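Methanol--corrinoid protein co-methyltransferase (PDB 2I2X) catalyses the transfer of the methyl group of methanol to the cob(I)amide carried by its partner MtaC, in the methanol pathway of methanogenesis. Local coordinates at residues E84-Q89 with N312-Y317; A99-A104 with L122-G127. All blocks are in the same frame, centred on the assembly; numbering follows the deposited sequence.

Contact 1: E84-Q89 with N312-Y317. With K (potassium ion), chain S.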
# COMPACT_ATOMS: atom_id res chain seq x y z
N GLU A 84 -1.59 16.54 0.99
CA GLU A 84 -0.90 17.23 -0.06
C GLU A 84 -1.53 16.94 -1.43
O GLU A 84 -1.53 15.78 -1.89
CB GLU A 84 0.60 16.92 -0.08
CG GLU A 84 1.29 17.60 -1.31
CD GLU A 84 2.74 17.27 -1.52
OE1 GLU A 84 3.29 16.39 -0.81
OE2 GLU A 84 3.34 17.88 -2.43
N THR A 85 -2.01 17.99 -2.08
CA THR A 85 -2.52 17.91 -3.45
C THR A 85 -1.48 18.40 -4.45
O THR A 85 -1.20 19.60 -4.53
CB THR A 85 -3.82 18.74 -3.62
OG1 THR A 85 -4.75 18.39 -2.59
CG2 THR A 85 -4.46 18.49 -4.96
N GLU A 86 -0.89 17.48 -5.21
CA GLU A 86 -0.01 17.84 -6.31
C GLU A 86 -0.82 18.10 -7.53
O GLU A 86 -1.30 17.16 -8.12
CB GLU A 86 0.98 16.73 -6.62
CG GLU A 86 1.93 16.48 -5.47
CD GLU A 86 2.97 15.44 -5.76
OE1 GLU A 86 2.62 14.28 -6.07
OE2 GLU A 86 4.17 15.78 -5.66
N HIS A 87 -0.95 19.36 -7.93
CA HIS A 87 -1.71 19.73 -9.13
C HIS A 87 -1.46 18.80 -10.31
O HIS A 87 -0.33 18.55 -10.66
CB HIS A 87 -1.40 21.17 -9.53
CG HIS A 87 -2.04 22.20 -8.64
ND1 HIS A 87 -2.28 23.49 -9.05
CD2 HIS A 87 -2.52 22.12 -7.38
CE1 HIS A 87 -2.86 24.17 -8.08
NE2 HIS A 87 -3.02 23.36 -7.05
N VAL A 88 -2.52 18.23 -10.87
CA VAL A 88 -2.49 17.81 -12.29
C VAL A 88 -2.33 19.10 -13.11
O VAL A 88 -2.73 20.18 -12.66
CB VAL A 88 -3.77 17.06 -12.75
CG1 VAL A 88 -3.94 15.75 -12.01
CG2 VAL A 88 -4.99 17.94 -12.61
N GLN A 89 -1.77 18.99 -14.31
CA GLN A 89 -1.34 20.19 -15.05
C GLN A 89 -2.49 21.18 -15.23
O GLN A 89 -2.29 22.41 -15.12
CB GLN A 89 -0.70 19.83 -16.40
CG GLN A 89 -1.64 19.08 -17.37
CD GLN A 89 -2.64 20.01 -18.11
OE1 GLN A 89 -2.43 21.24 -18.21
NE2 GLN A 89 -3.73 19.42 -18.60
N ASN A 312 3.83 9.35 1.65
CA ASN A 312 3.77 8.17 0.76
C ASN A 312 4.03 8.53 -0.69
O ASN A 312 3.86 7.69 -1.59
CB ASN A 312 2.37 7.52 0.81
CG ASN A 312 1.32 8.43 0.20
OD1 ASN A 312 1.21 9.58 0.60
ND2 ASN A 312 0.58 7.93 -0.80
N GLU A 313 4.38 9.81 -0.91
CA GLU A 313 4.82 10.36 -2.20
C GLU A 313 3.66 10.50 -3.16
O GLU A 313 3.31 11.61 -3.56
CB GLU A 313 5.96 9.53 -2.81
CG GLU A 313 6.37 9.92 -4.23
CD GLU A 313 6.80 11.38 -4.39
OE1 GLU A 313 6.89 11.83 -5.56
OE2 GLU A 313 7.05 12.09 -3.37
N SER A 314 3.05 9.38 -3.52
CA SER A 314 1.89 9.39 -4.39
C SER A 314 1.32 7.98 -4.59
O SER A 314 2.06 6.99 -4.57
CB SER A 314 2.26 9.96 -5.74
OG SER A 314 1.06 10.32 -6.40
N VAL A 315 0.02 7.92 -4.80
CA VAL A 315 -0.65 6.69 -5.16
C VAL A 315 -1.93 7.09 -5.90
O VAL A 315 -2.53 8.14 -5.59
CB VAL A 315 -1.01 5.88 -3.89
CG1 VAL A 315 -2.05 6.65 -3.00
CG2 VAL A 315 -1.47 4.43 -4.24
N GLU A 316 -2.33 6.28 -6.87
CA GLU A 316 -3.62 6.49 -7.54
C GLU A 316 -4.77 6.26 -6.57
O GLU A 316 -4.75 5.33 -5.80
CB GLU A 316 -3.80 5.58 -8.74
CG GLU A 316 -5.11 5.88 -9.46
CD GLU A 316 -5.37 4.96 -10.59
OE1 GLU A 316 -5.28 5.44 -11.75
OE2 GLU A 316 -5.63 3.75 -10.32
N TYR A 317 -5.78 7.12 -6.63
CA TYR A 317 -6.96 6.90 -5.84
C TYR A 317 -7.79 5.74 -6.42
O TYR A 317 -8.41 5.89 -7.48
CB TYR A 317 -7.79 8.18 -5.77
CG TYR A 317 -9.03 8.04 -4.93
CD1 TYR A 317 -8.94 7.72 -3.57
CD2 TYR A 317 -10.29 8.26 -5.49
CE1 TYR A 317 -10.09 7.60 -2.77
CE2 TYR A 317 -11.47 8.16 -4.69
CZ TYR A 317 -11.35 7.82 -3.33
OH TYR A 317 -12.47 7.70 -2.55
K K S . 5.92 14.61 -6.69
O HOH W 1 0.48 12.77 -6.34

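Contact 2: A99-A104 with L122-G127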
# COMPACT_ATOMS: atom_id res chain seq x y z
N ALA A 99 -7.71 26.48 -7.30
CA ALA A 99 -8.35 27.21 -6.20
C ALA A 99 -9.60 26.48 -5.69
O ALA A 99 -9.85 26.40 -4.49
CB ALA A 99 -8.71 28.61 -6.64
N GLU A 100 -10.38 25.94 -6.61
CA GLU A 100 -11.65 25.38 -6.26
C GLU A 100 -11.50 24.00 -5.66
O GLU A 100 -12.26 23.63 -4.77
CB GLU A 100 -12.60 25.38 -7.46
CG GLU A 100 -13.21 26.73 -7.71
CD GLU A 100 -14.11 26.73 -8.94
OE1 GLU A 100 -15.07 25.91 -9.01
OE2 GLU A 100 -13.86 27.57 -9.84
N VAL A 101 -10.52 23.24 -6.13
CA VAL A 101 -10.16 22.02 -5.43
C VAL A 101 -9.72 22.37 -3.99
O VAL A 101 -10.15 21.74 -3.03
CB VAL A 101 -9.08 21.22 -6.17
CG1 VAL A 101 -8.60 20.04 -5.31
CG2 VAL A 101 -9.60 20.74 -7.53
N ALA A 102 -8.89 23.40 -3.86
CA ALA A 102 -8.40 23.81 -2.55
C ALA A 102 -9.58 24.10 -1.66
O ALA A 102 -9.60 23.71 -0.49
CB ALA A 102 -7.50 25.05 -2.66
N HIS A 103 -10.58 24.76 -2.21
CA HIS A 103 -11.71 25.20 -1.41
C HIS A 103 -12.58 24.01 -0.99
O HIS A 103 -13.03 23.93 0.15
CB HIS A 103 -12.53 26.28 -2.14
CG HIS A 103 -13.54 26.94 -1.26
ND1 HIS A 103 -14.83 26.47 -1.12
CD2 HIS A 103 -13.44 28.03 -0.45
CE1 HIS A 103 -15.48 27.24 -0.26
NE2 HIS A 103 -14.66 28.19 0.16
N ALA A 104 -12.79 23.09 -1.91
CA ALA A 104 -13.62 21.95 -1.63
C ALA A 104 -12.96 21.07 -0.57
O ALA A 104 -13.67 20.56 0.31
CB ALA A 104 -13.89 21.18 -2.89
N LEU A 122 -3.45 21.85 4.80
CA LEU A 122 -3.53 21.48 3.41
C LEU A 122 -2.35 22.05 2.60
O LEU A 122 -2.08 23.23 2.61
CB LEU A 122 -4.88 21.92 2.85
CG LEU A 122 -5.08 21.71 1.35
CD1 LEU A 122 -5.05 20.23 1.01
CD2 LEU A 122 -6.35 22.38 0.85
N ARG A 123 -1.65 21.19 1.89
CA ARG A 123 -0.57 21.63 1.07
C ARG A 123 -0.97 21.45 -0.37
O ARG A 123 -1.43 20.36 -0.75
CB ARG A 123 0.64 20.78 1.35
CG ARG A 123 1.80 21.04 0.42
CD ARG A 123 2.85 20.03 0.82
NE ARG A 123 4.15 20.60 0.81
CZ ARG A 123 5.09 20.37 1.71
NH1 ARG A 123 4.90 19.55 2.73
NH2 ARG A 123 6.25 20.98 1.56
N HIS A 124 -0.80 22.52 -1.15
CA HIS A 124 -0.98 22.48 -2.57
C HIS A 124 0.37 22.70 -3.20
O HIS A 124 1.09 23.63 -2.84
CB HIS A 124 -1.94 23.58 -3.03
CG HIS A 124 -3.31 23.08 -3.34
ND1 HIS A 124 -3.99 22.20 -2.52
CD2 HIS A 124 -4.13 23.32 -4.39
CE1 HIS A 124 -5.17 21.93 -3.04
NE2 HIS A 124 -5.27 22.58 -4.19
N THR A 125 0.69 21.82 -4.14
CA THR A 125 1.92 21.87 -4.91
C THR A 125 1.55 22.21 -6.36
O THR A 125 1.06 21.34 -7.12
CB THR A 125 2.63 20.51 -4.84
OG1 THR A 125 2.95 20.23 -3.48
CG2 THR A 125 3.93 20.47 -5.70
N ILE A 126 1.78 23.48 -6.73
CA ILE A 126 1.48 23.99 -8.05
C ILE A 126 2.36 23.21 -9.03
O ILE A 126 3.46 22.79 -8.68
CB ILE A 126 1.72 25.52 -8.07
CG1 ILE A 126 0.54 26.27 -7.43
CG2 ILE A 126 1.93 26.10 -9.51
CD1 ILE A 126 0.09 25.77 -6.07
N GLY A 127 1.85 22.97 -10.23
CA GLY A 127 2.71 22.46 -11.30
C GLY A 127 3.65 23.50 -11.95
O GLY A 127 3.25 24.64 -12.19

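Contact 1: E84-Q89 with N312-Y317
The potassium site at the C-terminal end of the TIM barrel joins E86, the last residue of strand 80-86, to E313 in the loop that follows strand 309-311. No hydrogen bond runs directly between 84-89 and 312-317; the ion and a water make the link. E86 grips the potassium ion unevenly with its carboxylate: OE2 lies 2.3 Å from the potassium, whereas OE1 keeps a long 3.4 Å. With CG anti to the carbonyl carbon (chi1 -65°) and the chain extended beyond it, this carboxylate reaches across toward the loop. K267 gives OE2 a second polar partner. On the other side, S314 N bonds to N312 O at 2.7 Å, closing a classic gamma turn with E313 at its centre. The E313 CA-CB bond points away from the strand, but a bend at chi2 (57°) swings the carboxylate back, and its OE1 stands 3.2 Å from the potassium. E164 supplies a further oxygen to the potassium and is also a zinc ligand, so the two metals share a residue. E86 OE2 and E313 OE1 are 4.8 Å apart, like charges whose repulsion the potassium probably offsets. S314, which also touches the cobamide and F321 of the second MtaB subunit, is linked to E86 through the water. That water lies 2.6 Å from E86 OE1, to which it probably donates, and is hydrogen-bonded to S314 OG at 2.5 Å.

Contact 2: A99-A104 with L122-G127
H124 meets A102 and V101 where helix 95-116 packs on strand 119-126, within the beta-alpha-beta crossover of the TIM barrel that starts from strand 80-86. The local helix and strand axes run nearly antiparallel, at 165°, with a closest approach of 10.1 Å. From CB, which points toward the helix, the H124 side chain carries its imidazole to the backbone and methyl group of A102. CD2 lies 4.2 Å from A102 CB. CE1 sits 3.8 Å from A102 CA, and at the tip NE2 comes within 3.7 Å of A102 CB. The methyl lies over one face of the ring, 4.0 Å from its centroid and 29° off the normal, a CH-pi contact. V101 arrives differently: its CG1 is at the ring edge, near the plane, beside NE2. Elsewhere round the imidazole, the ring of H87 stands roughly perpendicular to it, and C153 of helix 143-155 packs against the same side chain. Replacing H124 by an alanine would probably open a gap under the A102 methyl and beside V101 CG1. L122, two residues earlier on the strand, meets the same helix residue: with CG anti to N (chi1 175°), its CD2 rests 3.8 Å from A102 O.

Overall arrangement
Contacts 1 and 2 lie 11 Å apart, centre to centre, and meet through neighbouring parallel strands of the barrel, 80-86 and 119-126. T85 N probably donates to R123 O at 2.8 Å, and E84 OE2 and T125 OG1, 2.6 Å apart, probably form another hydrogen bond. On the outer side of these strands, T85 CB packs 3.5 Å from H124 CE1, beneath helix 95-116. Contact 1 belongs to the metal and cobamide end of the barrel and contact 2 to its helical shell: the H124 side chain remains about 12 Å from the potassium and about 11 Å from the cobamide, while that of E313 comes within about 4 Å of the zinc.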